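Local structure of CaaX farnesyltransferase beta subunit Ram1 (Aspergillus fumigatus, 4L9P) at residues Asp135-Tyr140 and Thr170-Arg175; Trp153-Ala158 and Ile177-Ala182; Gly326-Val331 and His448-Ser453; Trp376-Ala381 and Phe465-Asp470. The protein is the beta subunit of a zinc-dependent heterodimer that probably transfers a farnesyl group from farnesyl diphosphate to the cysteine of C-terminal CaaX motifs, and probably binds the peptide. All blocks are in the same frame, centred on the assembly; numbering follows the deposited sequence. Where two conformers were deposited one is given.

Taken together, the four contacts illustrate how chemistry follows place within an alpha-alpha toroid. Contacts 1 and 2 share helix 173-183, touch each other and both border the alpha subunit, yet contact 1, partly buried, joins a bidentate salt bridge to a small apolar pair, whereas contact 2 is buried and apolar. Contacts 3 and 4 lie about 35 and 31 Å from contact 1, centre to centre. They meet along the two-stranded antiparallel sheet 446-449/468-471, where Tyr449 and Asp470 probably hydrogen-bond. Contact 4 is a buried packing of one indole on a helix; contact 3 passes from a buried proline-cysteine touch to an exposed arginine.

Contact 1. Residues Asp135-Tyr140 and Thr170-Arg175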
loop_
_atom_site.group_PDB
_atom_site.type_symbol
_atom_site.label_atom_id
_atom_site.label_comp_id
_atom_site.label_asym_id
_atom_site.label_seq_id
_atom_site.Cartn_x
_atom_site.Cartn_y
_atom_site.Cartn_z
ATOM N N ASP B 135 23.448 1.687 -12.234
ATOM C CA ASP B 135 23.737 3.130 -12.106
ATOM C C ASP B 135 23.027 3.720 -10.890
ATOM O O ASP B 135 23.524 4.668 -10.285
ATOM C CB ASP B 135 23.283 3.927 -13.339
ATOM C CG ASP B 135 24.137 3.671 -14.557
ATOM O OD1 ASP B 135 25.214 3.059 -14.416
ATOM O OD2 ASP B 135 23.755 4.124 -15.664
ATOM N N SER B 136 21.881 3.151 -10.499
ATOM C CA SER B 136 21.058 3.763 -9.451
ATOM C C SER B 136 21.691 3.560 -8.094
ATOM O O SER B 136 21.270 4.174 -7.113
ATOM C CB SER B 136 19.630 3.181 -9.464
ATOM O OG SER B 136 19.599 1.911 -8.823
ATOM N N LEU B 137 22.707 2.706 -8.026
ATOM C CA LEU B 137 23.402 2.459 -6.756
ATOM C C LEU B 137 24.579 3.385 -6.548
ATOM O O LEU B 137 25.279 3.268 -5.536
ATOM C CB LEU B 137 23.928 1.005 -6.684
ATOM C CG LEU B 137 22.796 0.019 -6.381
ATOM C CD1 LEU B 137 23.213 -1.433 -6.760
ATOM C CD2 LEU B 137 22.278 0.166 -4.919
ATOM N N GLU B 138 24.866 4.237 -7.513
ATOM C CA GLU B 138 26.030 5.110 -7.357
ATOM C C GLU B 138 25.645 6.513 -6.828
ATOM O O GLU B 138 24.601 6.643 -6.240
ATOM C CB GLU B 138 26.840 5.075 -8.619
ATOM C CG GLU B 138 27.334 3.602 -8.963
ATOM C CD GLU B 138 28.163 2.859 -7.856
ATOM O OE1 GLU B 138 28.777 3.497 -6.977
ATOM O OE2 GLU B 138 28.251 1.606 -7.898
ATOM N N ASP B 139 26.456 7.549 -6.984
ATOM C CA ASP B 139 26.190 8.812 -6.281
ATOM C C ASP B 139 25.184 9.697 -7.025
ATOM O O ASP B 139 25.196 9.748 -8.281
ATOM C CB ASP B 139 27.515 9.581 -6.141
ATOM C CG ASP B 139 27.398 10.828 -5.273
ATOM O OD1 ASP B 139 27.177 10.722 -4.053
ATOM O OD2 ASP B 139 27.632 11.933 -5.799
ATOM N N TYR B 140 24.387 10.446 -6.254
ATOM C CA TYR B 140 23.394 11.388 -6.784
ATOM C C TYR B 140 23.823 12.810 -6.456
ATOM O O TYR B 140 24.437 13.036 -5.421
ATOM C CB TYR B 140 22.008 11.151 -6.140
ATOM C CG TYR B 140 21.402 9.834 -6.531
ATOM C CD1 TYR B 140 21.882 8.623 -6.015
ATOM C CD2 TYR B 140 20.354 9.792 -7.451
ATOM C CE1 TYR B 140 21.285 7.418 -6.377
ATOM C CE2 TYR B 140 19.786 8.615 -7.846
ATOM C CZ TYR B 140 20.243 7.420 -7.305
ATOM O OH TYR B 140 19.671 6.224 -7.715
ATOM N N THR B 170 25.964 -11.043 -4.626
ATOM C CA THR B 170 26.975 -11.362 -3.597
ATOM C C THR B 170 28.069 -10.316 -3.556
ATOM O O THR B 170 28.588 -10.004 -2.502
ATOM C CB THR B 170 27.657 -12.748 -3.895
ATOM O OG1 THR B 170 26.642 -13.734 -3.840
ATOM C CG2 THR B 170 28.708 -13.078 -2.854
ATOM N N ARG B 171 28.479 -9.811 -4.714
ATOM C CA ARG B 171 29.607 -8.895 -4.733
ATOM C C ARG B 171 29.304 -7.591 -4.060
ATOM O O ARG B 171 30.224 -6.847 -3.814
ATOM C CB ARG B 171 30.106 -8.636 -6.143
ATOM C CG ARG B 171 29.038 -7.963 -7.049
ATOM C CD ARG B 171 29.633 -7.879 -8.463
ATOM N NE ARG B 171 28.631 -7.559 -9.474
ATOM C CZ ARG B 171 28.900 -7.451 -10.775
ATOM N NH1 ARG B 171 30.155 -7.647 -11.225
ATOM N NH2 ARG B 171 27.926 -7.159 -11.637
ATOM N N PHE B 172 28.032 -7.318 -3.732
ATOM C CA PHE B 172 27.676 -6.094 -3.006
ATOM C C PHE B 172 27.746 -6.249 -1.480
ATOM O O PHE B 172 27.424 -5.275 -0.782
ATOM C CB PHE B 172 26.264 -5.606 -3.388
ATOM C CG PHE B 172 26.236 -4.948 -4.752
ATOM C CD1 PHE B 172 26.671 -3.631 -4.929
ATOM C CD2 PHE B 172 25.822 -5.632 -5.867
ATOM C CE1 PHE B 172 26.643 -3.007 -6.189
ATOM C CE2 PHE B 172 25.827 -5.015 -7.123
ATOM C CZ PHE B 172 26.245 -3.727 -7.296
ATOM N N ARG B 173 28.136 -7.429 -0.966
ATOM C CA ARG B 173 28.117 -7.617 0.503
ATOM C C ARG B 173 28.873 -6.523 1.254
ATOM O O ARG B 173 28.337 -5.916 2.191
ATOM C CB ARG B 173 28.696 -8.959 0.936
ATOM C CG ARG B 173 27.844 -10.095 0.618
ATOM C CD ARG B 173 28.598 -11.421 0.931
ATOM N NE ARG B 173 27.675 -12.501 0.631
ATOM C CZ ARG B 173 27.992 -13.760 0.695
ATOM N NH1 ARG B 173 29.254 -14.092 1.027
ATOM N NH2 ARG B 173 27.048 -14.648 0.419
ATOM N N GLU B 174 30.104 -6.262 0.843
ATOM C CA GLU B 174 30.879 -5.276 1.581
ATOM C C GLU B 174 30.302 -3.879 1.538
ATOM O O GLU B 174 30.312 -3.156 2.554
ATOM C CB GLU B 174 32.339 -5.268 1.100
ATOM C CG GLU B 174 33.046 -6.527 1.511
ATOM C CD GLU B 174 34.568 -6.532 1.189
ATOM O OE1 GLU B 174 35.159 -5.489 0.744
ATOM O OE2 GLU B 174 35.169 -7.624 1.373
ATOM N N ARG B 175 29.805 -3.467 0.373
ATOM C CA ARG B 175 29.250 -2.119 0.273
ATOM C C ARG B 175 27.925 -2.027 1.021
ATOM O O ARG B 175 27.616 -0.982 1.561
ATOM C CB ARG B 175 29.073 -1.730 -1.173
ATOM C CG ARG B 175 30.414 -1.665 -1.889
ATOM C CD ARG B 175 30.246 -1.170 -3.313
ATOM N NE ARG B 175 29.923 0.255 -3.293
ATOM C CZ ARG B 175 29.544 0.952 -4.371
ATOM N NH1 ARG B 175 29.418 0.348 -5.560
ATOM N NH2 ARG B 175 29.238 2.247 -4.251
#
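Glu138 and Arg175 meet through a bidentate, end-on salt bridge that accounts for both carboxylate oxygens. Arg175 NH1 donates to Glu138 OE2 at 2.9 Å, on the syn lone pair, and Arg175 NH2 donates to Glu138 OE1 at 3.0 Å, also from the syn side but 27° out of the carboxylate plane. Both bonds are nearly straight, and both oxygens lie close to the guanidinium plane. The glutamate chain is bent at chi2 (-56°), which brings its carboxylate round to the arginine although its CB does not face it. Arg175 also reaches across the subunit interface: NE donates to Met42 O, and NH2, besides its bond to Glu138, to Pro43 O, both of the alpha subunit. The site belongs to the helical toroid, where a type I turn, Asp135 to Glu138, begins on the last residue of helix 126-135 and faces the start of helix 173-183. Glu138 N closes the turn on Asp135 O at 3.1 Å, and Tyr140 OH donates to a lone pair of Ser136 O at 2.7 Å. Nearby, Leu137 CD1 sits 3.8 Å from Phe172 CE1, its methyl meeting the ring obliquely, while Leu44 of the alpha subunit packs on Phe172.

Contact 2. Residues Trp153-Ala158 and Ile177-Ala182; sequences WMVYWA and ISTFTA
Two helices of the alpha-alpha toroid, 151-164 and 173-183, pack here through a small, wholly apolar contact. The side chains of Val155 and Phe180 meet from opposite directions: CZ of the phenylalanine comes 4.0 Å from CB of Val155 and 4.1 Å from Val155 CG1, and the valine meets the ring obliquely. Although the CB of Phe180 does not face the other helix, its chi1 of -68° places CG anti to the carbonyl carbon and carries the ring across the gap. The other valine branch, CG2, lies 4.3 Å from Thr179 CG2. That threonine methyl also rests 4.0 Å above one face of the Phe180 ring, offset toward its rim, while Thr179 OG1 hydrogen-bonds Arg175 O one turn back and Leu44 N of the alpha subunit. On helix 151-164, Trp153 contacts the bound farnesyl analogue, but its CB points away from helix 173-183. Around the pair, Val155 also touches Ser209 of helix 200-213, Tyr156 packs on both that helix and helix 431-444, and Ile177 rests against helix 216-221.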
loop_
_atom_site.group_PDB
_atom_site.type_symbol
_atom_site.label_atom_id
_atom_site.label_comp_id
_atom_site.label_asym_id
_atom_site.label_seq_id
_atom_site.Cartn_x
_atom_site.Cartn_y
_atom_site.Cartn_z
ATOM N N TRP B 153 16.015 2.417 1.167
ATOM C CA TRP B 153 15.127 1.984 0.088
ATOM C C TRP B 153 15.830 1.926 -1.261
ATOM O O TRP B 153 15.596 0.999 -2.057
ATOM C CB TRP B 153 13.929 2.893 -0.070
ATOM C CG TRP B 153 12.815 2.680 0.888
ATOM C CD1 TRP B 153 12.252 3.630 1.696
ATOM C CD2 TRP B 153 12.013 1.503 1.032
ATOM N NE1 TRP B 153 11.177 3.094 2.361
ATOM C CE2 TRP B 153 11.010 1.784 1.985
ATOM C CE3 TRP B 153 12.021 0.245 0.425
ATOM C CZ2 TRP B 153 10.034 0.870 2.356
ATOM C CZ3 TRP B 153 11.038 -0.693 0.825
ATOM C CH2 TRP B 153 10.070 -0.354 1.760
ATOM N N MET B 154 16.649 2.927 -1.589
ATOM C CA MET B 154 17.309 2.928 -2.921
ATOM C C MET B 154 18.253 1.730 -3.070
ATOM O O MET B 154 18.427 1.193 -4.185
ATOM C CB MET B 154 18.063 4.252 -3.158
ATOM C CG MET B 154 17.114 5.440 -2.959
ATOM S SD MET B 154 17.935 7.008 -2.765
ATOM C CE MET B 154 18.541 6.905 -4.356
ATOM N N VAL B 155 18.851 1.311 -1.956
ATOM C CA VAL B 155 19.677 0.081 -1.990
ATOM C C VAL B 155 18.790 -1.144 -2.230
ATOM O O VAL B 155 19.055 -1.942 -3.139
ATOM C CB VAL B 155 20.479 -0.094 -0.675
ATOM C CG1 VAL B 155 21.216 -1.446 -0.724
ATOM C CG2 VAL B 155 21.473 1.076 -0.517
ATOM N N TYR B 156 17.703 -1.256 -1.479
ATOM C CA TYR B 156 16.795 -2.377 -1.632
ATOM C C TYR B 156 16.206 -2.445 -3.043
ATOM O O TYR B 156 16.181 -3.528 -3.633
ATOM C CB TYR B 156 15.676 -2.300 -0.580
ATOM C CG TYR B 156 14.559 -3.261 -0.923
ATOM C CD1 TYR B 156 14.694 -4.691 -0.776
ATOM C CD2 TYR B 156 13.359 -2.754 -1.441
ATOM C CE1 TYR B 156 13.632 -5.552 -1.203
ATOM C CE2 TYR B 156 12.312 -3.614 -1.861
ATOM C CZ TYR B 156 12.460 -5.000 -1.701
ATOM O OH TYR B 156 11.442 -5.819 -2.089
ATOM N N TRP B 157 15.658 -1.340 -3.548
ATOM C CA TRP B 157 14.971 -1.401 -4.862
ATOM C C TRP B 157 15.940 -1.848 -5.938
ATOM O O TRP B 157 15.590 -2.641 -6.855
ATOM C CB TRP B 157 14.430 -0.001 -5.271
ATOM C CG TRP B 157 13.320 0.455 -4.339
ATOM C CD1 TRP B 157 12.335 -0.322 -3.783
ATOM C CD2 TRP B 157 13.054 1.795 -3.936
ATOM N NE1 TRP B 157 11.517 0.467 -2.992
ATOM C CE2 TRP B 157 11.937 1.763 -3.076
ATOM C CE3 TRP B 157 13.692 3.033 -4.198
ATOM C CZ2 TRP B 157 11.428 2.925 -2.466
ATOM C CZ3 TRP B 157 13.175 4.200 -3.591
ATOM C CH2 TRP B 157 12.057 4.111 -2.741
ATOM N N ALA B 158 17.175 -1.337 -5.897
ATOM C CA ALA B 158 18.174 -1.712 -6.931
ATOM C C ALA B 158 18.581 -3.181 -6.751
ATOM O O ALA B 158 18.642 -3.920 -7.749
ATOM C CB ALA B 158 19.378 -0.782 -6.844
ATOM N N ILE B 177 27.287 -3.697 3.805
ATOM C CA ILE B 177 27.747 -3.597 5.200
ATOM C C ILE B 177 28.183 -2.174 5.550
ATOM O O ILE B 177 27.806 -1.642 6.594
ATOM C CB ILE B 177 28.864 -4.641 5.504
ATOM C CG1 ILE B 177 28.285 -6.053 5.423
ATOM C CG2 ILE B 177 29.480 -4.406 6.881
ATOM C CD1 ILE B 177 29.327 -7.137 5.322
ATOM N N SER B 178 28.984 -1.570 4.681
ATOM C CA SER B 178 29.454 -0.191 4.852
ATOM C C SER B 178 28.230 0.729 5.020
ATOM O O SER B 178 28.167 1.535 5.955
ATOM C CB SER B 178 30.219 0.227 3.605
ATOM O OG SER B 178 30.651 1.558 3.731
ATOM N N THR B 179 27.265 0.591 4.101
ATOM C CA THR B 179 26.133 1.475 4.083
ATOM C C THR B 179 25.305 1.345 5.355
ATOM O O THR B 179 24.911 2.340 5.939
ATOM C CB THR B 179 25.195 1.137 2.868
ATOM O OG1 THR B 179 25.951 1.236 1.651
ATOM C CG2 THR B 179 24.009 2.093 2.798
ATOM N N PHE B 180 25.004 0.128 5.779
ATOM C CA PHE B 180 24.015 -0.019 6.882
ATOM C C PHE B 180 24.678 0.065 8.265
ATOM O O PHE B 180 24.024 0.318 9.265
ATOM C CB PHE B 180 23.172 -1.281 6.680
ATOM C CG PHE B 180 22.270 -1.153 5.483
ATOM C CD1 PHE B 180 21.522 0.007 5.340
ATOM C CD2 PHE B 180 22.202 -2.107 4.498
ATOM C CE1 PHE B 180 20.706 0.188 4.227
ATOM C CE2 PHE B 180 21.427 -1.928 3.419
ATOM C CZ PHE B 180 20.686 -0.781 3.238
ATOM N N THR B 181 25.992 -0.159 8.342
ATOM C CA THR B 181 26.649 -0.018 9.644
ATOM C C THR B 181 26.508 1.388 10.156
ATOM O O THR B 181 26.242 1.624 11.324
ATOM C CB THR B 181 28.148 -0.387 9.502
ATOM O OG1 THR B 181 28.222 -1.795 9.303
ATOM C CG2 THR B 181 28.903 -0.060 10.801
ATOM N N ALA B 182 26.671 2.325 9.247
ATOM C CA ALA B 182 26.553 3.724 9.540
ATOM C C ALA B 182 25.108 4.182 9.872
ATOM O O ALA B 182 24.906 5.165 10.593
ATOM C CB ALA B 182 27.071 4.479 8.298
#

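Contact 3. Residues Gly326-Val331 and His448-Ser453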
loop_
_atom_site.group_PDB
_atom_site.type_symbol
_atom_site.label_atom_id
_atom_site.label_comp_id
_atom_site.label_asym_id
_atom_site.label_seq_id
_atom_site.Cartn_x
_atom_site.Cartn_y
_atom_site.Cartn_z
ATOM N N GLY B 326 -0.252 -16.836 10.585
ATOM C CA GLY B 326 -0.763 -18.214 10.524
ATOM C C GLY B 326 -1.037 -18.539 9.074
ATOM O O GLY B 326 -0.593 -17.793 8.174
ATOM N N ARG B 327 -1.716 -19.670 8.836
ATOM C CA ARG B 327 -1.974 -20.085 7.456
ATOM C C ARG B 327 -2.971 -19.134 6.820
ATOM O O ARG B 327 -3.928 -18.703 7.458
ATOM C CB ARG B 327 -2.558 -21.492 7.480
ATOM C CG ARG B 327 -1.525 -22.502 7.938
ATOM C CD ARG B 327 -2.091 -23.893 7.915
ATOM N NE ARG B 327 -1.013 -24.893 8.013
ATOM C CZ ARG B 327 -1.123 -26.191 7.665
ATOM N NH1 ARG B 327 -2.273 -26.710 7.221
ATOM N NH2 ARG B 327 -0.078 -27.010 7.792
ATOM N N PRO B 328 -2.788 -18.802 5.528
ATOM C CA PRO B 328 -3.693 -17.848 4.863
ATOM C C PRO B 328 -5.171 -18.224 4.943
ATOM O O PRO B 328 -6.040 -17.391 5.212
ATOM C CB PRO B 328 -3.207 -17.867 3.424
ATOM C CG PRO B 328 -1.733 -18.180 3.539
ATOM C CD PRO B 328 -1.660 -19.209 4.682
ATOM N N GLU B 329 -5.481 -19.524 4.805
ATOM C CA GLU B 329 -6.887 -19.938 4.801
ATOM C C GLU B 329 -7.507 -19.924 6.212
ATOM O O GLU B 329 -8.721 -20.089 6.359
ATOM C CB GLU B 329 -6.997 -21.372 4.189
ATOM C CG GLU B 329 -6.325 -22.464 5.056
ATOM C CD GLU B 329 -4.831 -22.721 4.803
ATOM O OE1 GLU B 329 -4.095 -21.815 4.319
ATOM O OE2 GLU B 329 -4.353 -23.867 5.133
ATOM N N VAL B 330 -6.667 -19.725 7.231
ATOM C CA VAL B 330 -7.189 -19.529 8.589
ATOM C C VAL B 330 -7.291 -18.053 8.874
ATOM O O VAL B 330 -8.365 -17.545 9.232
ATOM C CB VAL B 330 -6.284 -20.220 9.649
ATOM C CG1 VAL B 330 -6.736 -19.889 11.088
ATOM C CG2 VAL B 330 -6.300 -21.758 9.391
ATOM N N VAL B 331 -6.199 -17.328 8.670
ATOM C CA VAL B 331 -6.151 -15.983 9.197
ATOM C C VAL B 331 -6.931 -15.017 8.300
ATOM O O VAL B 331 -7.692 -14.214 8.810
ATOM C CB VAL B 331 -4.665 -15.520 9.378
ATOM C CG1 VAL B 331 -4.623 -14.179 10.029
ATOM C CG2 VAL B 331 -3.870 -16.552 10.193
ATOM N N HIS B 448 2.567 -19.417 -6.951
ATOM C CA HIS B 448 3.111 -19.244 -5.610
ATOM C C HIS B 448 2.036 -19.809 -4.679
ATOM O O HIS B 448 0.871 -19.421 -4.753
ATOM C CB HIS B 448 3.247 -17.716 -5.307
ATOM C CG HIS B 448 4.440 -17.101 -5.981
ATOM N ND1 HIS B 448 5.748 -17.486 -5.718
ATOM C CD2 HIS B 448 4.521 -16.081 -6.893
ATOM C CE1 HIS B 448 6.574 -16.742 -6.456
ATOM N NE2 HIS B 448 5.856 -15.875 -7.170
ATOM N N TYR B 449 2.420 -20.688 -3.771
ATOM C CA TYR B 449 1.435 -21.332 -2.878
ATOM C C TYR B 449 2.092 -21.721 -1.578
ATOM O O TYR B 449 3.331 -21.781 -1.501
ATOM C CB TYR B 449 0.863 -22.594 -3.569
ATOM C CG TYR B 449 1.917 -23.525 -4.077
ATOM C CD1 TYR B 449 2.441 -23.402 -5.361
ATOM C CD2 TYR B 449 2.391 -24.553 -3.274
ATOM C CE1 TYR B 449 3.454 -24.261 -5.809
ATOM C CE2 TYR B 449 3.382 -25.432 -3.744
ATOM C CZ TYR B 449 3.909 -25.262 -4.981
ATOM O OH TYR B 449 4.871 -26.161 -5.400
ATOM N N CYS B 450 1.300 -21.908 -0.516
ATOM C CA CYS B 450 1.886 -22.273 0.782
ATOM C C CYS B 450 1.669 -23.793 0.992
ATOM O O CYS B 450 0.779 -24.415 0.402
ATOM C CB CYS B 450 1.326 -21.376 1.923
ATOM S SG CYS B 450 -0.446 -21.556 2.149
ATOM N N THR B 451 2.527 -24.396 1.791
ATOM C CA THR B 451 2.593 -25.848 1.922
ATOM C C THR B 451 2.656 -26.236 3.396
ATOM O O THR B 451 2.677 -25.376 4.271
ATOM C CB THR B 451 3.844 -26.405 1.200
ATOM O OG1 THR B 451 5.016 -26.064 1.969
ATOM C CG2 THR B 451 3.959 -25.905 -0.246
ATOM N N ASP B 452 2.660 -27.540 3.649
ATOM C CA ASP B 452 2.812 -28.064 5.003
ATOM C C ASP B 452 4.274 -28.334 5.342
ATOM O O ASP B 452 4.570 -29.029 6.334
ATOM C CB ASP B 452 1.970 -29.350 5.181
ATOM C CG ASP B 452 2.365 -30.486 4.199
ATOM O OD1 ASP B 452 3.237 -30.269 3.341
ATOM O OD2 ASP B 452 1.778 -31.613 4.272
ATOM N N SER B 453 5.178 -27.806 4.515
ATOM C CA SER B 453 6.611 -27.979 4.708
ATOM C C SER B 453 7.334 -26.668 4.885
ATOM O O SER B 453 7.464 -25.907 3.940
ATOM C CB SER B 453 7.185 -28.728 3.498
ATOM O OG SER B 453 8.539 -29.064 3.756
#
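The guanidinium of Arg327 meets Asp452 CB obliquely, 4.1 Å from Arg327 NH2, in side chains that lie side by side and point the same way. The guanidinium and carboxylate planes are 61° apart, and Arg327 NH2 remains 6.1 Å from Asp452 OD2, so opposite charges lie near without a salt bridge; Asp452 OD1 instead accepts from Leu389 N. Deeper in, the Pro328 ring meets the thiol of Cys450, with SG 3.7 Å from Pro328 CD and 3.9 Å from Pro328 CG. This holds for one of two cysteine conformers, whose chi1 of 62° sets SG between the backbone N and carbonyl carbon. Glu329 OE1 comes within 4.3 Å of that sulfur, while its OE2 bonds Thr386 OG1. Thr451 OG1 accepts from Ser453 N at 3.1 Å in an ST turn and also hydrogen-bonds Ser466 O. Arg327 is the N-cap residue of helix 328-335, whose Pro328 also packs on Cys323 of helix 312-323; helix 375-384 lends Ala381 to both Pro328 and Cys450, next to strand 446-449.

Contact 4. Residues Trp376-Ala381 and Phe465-Asp470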
loop_
_atom_site.group_PDB
_atom_site.type_symbol
_atom_site.label_atom_id
_atom_site.label_comp_id
_atom_site.label_asym_id
_atom_site.label_seq_id
_atom_site.Cartn_x
_atom_site.Cartn_y
_atom_site.Cartn_z
ATOM N N TRP B 376 -2.658 -11.172 -4.841
ATOM C CA TRP B 376 -3.367 -12.317 -5.423
ATOM C C TRP B 376 -2.909 -13.701 -4.917
ATOM O O TRP B 376 -3.763 -14.531 -4.575
ATOM C CB TRP B 376 -3.374 -12.255 -6.967
ATOM C CG TRP B 376 -4.390 -11.216 -7.414
ATOM C CD1 TRP B 376 -4.145 -9.975 -8.042
ATOM C CD2 TRP B 376 -5.827 -11.292 -7.243
ATOM N NE1 TRP B 376 -5.356 -9.323 -8.280
ATOM C CE2 TRP B 376 -6.389 -10.090 -7.803
ATOM C CE3 TRP B 376 -6.686 -12.245 -6.670
ATOM C CZ2 TRP B 376 -7.758 -9.839 -7.818
ATOM C CZ3 TRP B 376 -8.081 -11.966 -6.640
ATOM C CH2 TRP B 376 -8.585 -10.780 -7.231
ATOM N N PRO B 377 -1.587 -13.963 -4.847
ATOM C CA PRO B 377 -1.206 -15.280 -4.289
ATOM C C PRO B 377 -1.660 -15.417 -2.842
ATOM O O PRO B 377 -1.945 -16.564 -2.421
ATOM C CB PRO B 377 0.338 -15.281 -4.357
ATOM C CG PRO B 377 0.731 -14.163 -5.280
ATOM C CD PRO B 377 -0.453 -13.207 -5.417
ATOM N N LEU B 378 -1.709 -14.310 -2.104
ATOM C CA LEU B 378 -2.125 -14.395 -0.687
ATOM C C LEU B 378 -3.612 -14.727 -0.622
ATOM O O LEU B 378 -4.029 -15.645 0.125
ATOM C CB LEU B 378 -1.872 -13.053 0.048
ATOM C CG LEU B 378 -0.395 -12.656 -0.023
ATOM C CD1 LEU B 378 -0.217 -11.266 0.702
ATOM C CD2 LEU B 378 0.588 -13.678 0.542
ATOM N N VAL B 379 -4.456 -14.016 -1.403
ATOM C CA VAL B 379 -5.900 -14.273 -1.349
ATOM C C VAL B 379 -6.172 -15.677 -1.936
ATOM O O VAL B 379 -7.003 -16.456 -1.429
ATOM C CB VAL B 379 -6.673 -13.179 -2.128
ATOM C CG1 VAL B 379 -8.200 -13.579 -2.362
ATOM C CG2 VAL B 379 -6.548 -11.851 -1.321
ATOM N N GLN B 380 -5.490 -15.999 -3.036
ATOM C CA GLN B 380 -5.689 -17.325 -3.668
ATOM C C GLN B 380 -5.316 -18.452 -2.695
ATOM O O GLN B 380 -6.034 -19.469 -2.587
ATOM C CB GLN B 380 -4.926 -17.357 -4.965
ATOM C CG GLN B 380 -5.749 -16.408 -6.000
ATOM C CD GLN B 380 -5.074 -15.959 -7.294
ATOM O OE1 GLN B 380 -5.674 -15.182 -8.038
ATOM N NE2 GLN B 380 -3.890 -16.471 -7.595
ATOM N N ALA B 381 -4.262 -18.258 -1.904
ATOM C CA ALA B 381 -3.918 -19.268 -0.875
ATOM C C ALA B 381 -4.997 -19.327 0.203
ATOM O O ALA B 381 -5.260 -20.391 0.783
ATOM C CB ALA B 381 -2.576 -18.940 -0.224
ATOM N N PHE B 465 7.102 -19.356 6.120
ATOM C CA PHE B 465 8.318 -20.009 5.605
ATOM C C PHE B 465 8.024 -21.310 4.861
ATOM O O PHE B 465 8.952 -22.122 4.631
ATOM C CB PHE B 465 9.383 -20.152 6.704
ATOM C CG PHE B 465 9.918 -18.800 7.166
ATOM C CD1 PHE B 465 10.825 -18.104 6.359
ATOM C CD2 PHE B 465 9.475 -18.193 8.342
ATOM C CE1 PHE B 465 11.285 -16.828 6.718
ATOM C CE2 PHE B 465 9.945 -16.885 8.698
ATOM C CZ PHE B 465 10.838 -16.237 7.890
ATOM N N SER B 466 6.764 -21.509 4.499
ATOM C CA SER B 466 6.328 -22.720 3.802
ATOM C C SER B 466 6.025 -22.434 2.335
ATOM O O SER B 466 5.676 -23.350 1.585
ATOM C CB SER B 466 5.089 -23.288 4.491
ATOM O OG SER B 466 3.923 -22.576 4.102
ATOM N N TRP B 467 6.111 -21.168 1.878
ATOM C CA TRP B 467 5.761 -20.834 0.495
ATOM C C TRP B 467 6.757 -21.421 -0.491
ATOM O O TRP B 467 7.974 -21.353 -0.288
ATOM C CB TRP B 467 5.737 -19.284 0.366
ATOM C CG TRP B 467 4.519 -18.671 0.988
ATOM C CD1 TRP B 467 4.305 -18.411 2.336
ATOM C CD2 TRP B 467 3.299 -18.342 0.309
ATOM N NE1 TRP B 467 3.033 -17.876 2.502
ATOM C CE2 TRP B 467 2.392 -17.830 1.297
ATOM C CE3 TRP B 467 2.900 -18.368 -1.040
ATOM C CZ2 TRP B 467 1.130 -17.335 0.967
ATOM C CZ3 TRP B 467 1.617 -17.930 -1.362
ATOM C CH2 TRP B 467 0.745 -17.444 -0.360
ATOM N N LYS B 468 6.199 -22.009 -1.549
ATOM C CA LYS B 468 6.969 -22.644 -2.621
ATOM C C LYS B 468 6.472 -22.127 -3.944
ATOM O O LYS B 468 5.473 -21.394 -4.006
ATOM C CB LYS B 468 6.866 -24.191 -2.524
ATOM C CG LYS B 468 7.521 -24.639 -1.189
ATOM C CD LYS B 468 7.954 -26.028 -1.158
ATOM C CE LYS B 468 8.257 -26.523 0.275
ATOM N NZ LYS B 468 9.286 -25.790 1.098
ATOM N N HIS B 469 7.171 -22.486 -5.013
ATOM C CA HIS B 469 6.813 -21.908 -6.315
ATOM C C HIS B 469 7.057 -22.935 -7.402
ATOM O O HIS B 469 7.942 -23.818 -7.268
ATOM C CB HIS B 469 7.642 -20.645 -6.615
ATOM C CG HIS B 469 9.103 -20.814 -6.381
ATOM N ND1 HIS B 469 9.949 -21.337 -7.347
ATOM C CD2 HIS B 469 9.884 -20.544 -5.308
ATOM C CE1 HIS B 469 11.175 -21.416 -6.863
ATOM N NE2 HIS B 469 11.173 -20.927 -5.632
ATOM N N ASP B 470 6.236 -22.869 -8.436
ATOM C CA ASP B 470 6.419 -23.672 -9.674
ATOM C C ASP B 470 6.336 -22.683 -10.823
ATOM O O ASP B 470 5.609 -21.674 -10.741
ATOM C CB ASP B 470 5.259 -24.698 -9.951
ATOM C CG ASP B 470 4.988 -25.721 -8.801
ATOM O OD1 ASP B 470 3.892 -26.304 -8.753
ATOM O OD2 ASP B 470 5.811 -25.924 -7.961
#
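Trp467 directs the benzene end of its indole at one turn of helix 375-384, and three residues of that turn receive it. Its chi1 of -75° sets CG anti to the carbonyl carbon and sends the indole out from the 465-470 backbone to the helix. Pro377 O lies at the ring edge, in the indole plane, 3.5 Å from Trp467 CH2; this carbonyl already accepts the helical bond from Ala381 N, at 2.9 Å. The methyl of Ala381 approaches the same ring atom obliquely, with CB 3.6 Å from Trp467 CH2. Leu378 crosses the indole at about a right angle, and its CD2 touches Trp467 CZ2 at 3.7 Å, again obliquely. Farther along the ring, Pro377 CB is 4.2 Å from Trp467 CZ3. The indole also meets the ring of His495, while Leu378 continues onto Leu319 and Ala320 of helix 312-323. Such packing joins a helix of the alpha-alpha toroid to the short antiparallel pair 446-449/468-471, a two-stranded element in a prenyltransferase beta-subunit fold whose regular structure is otherwise helical.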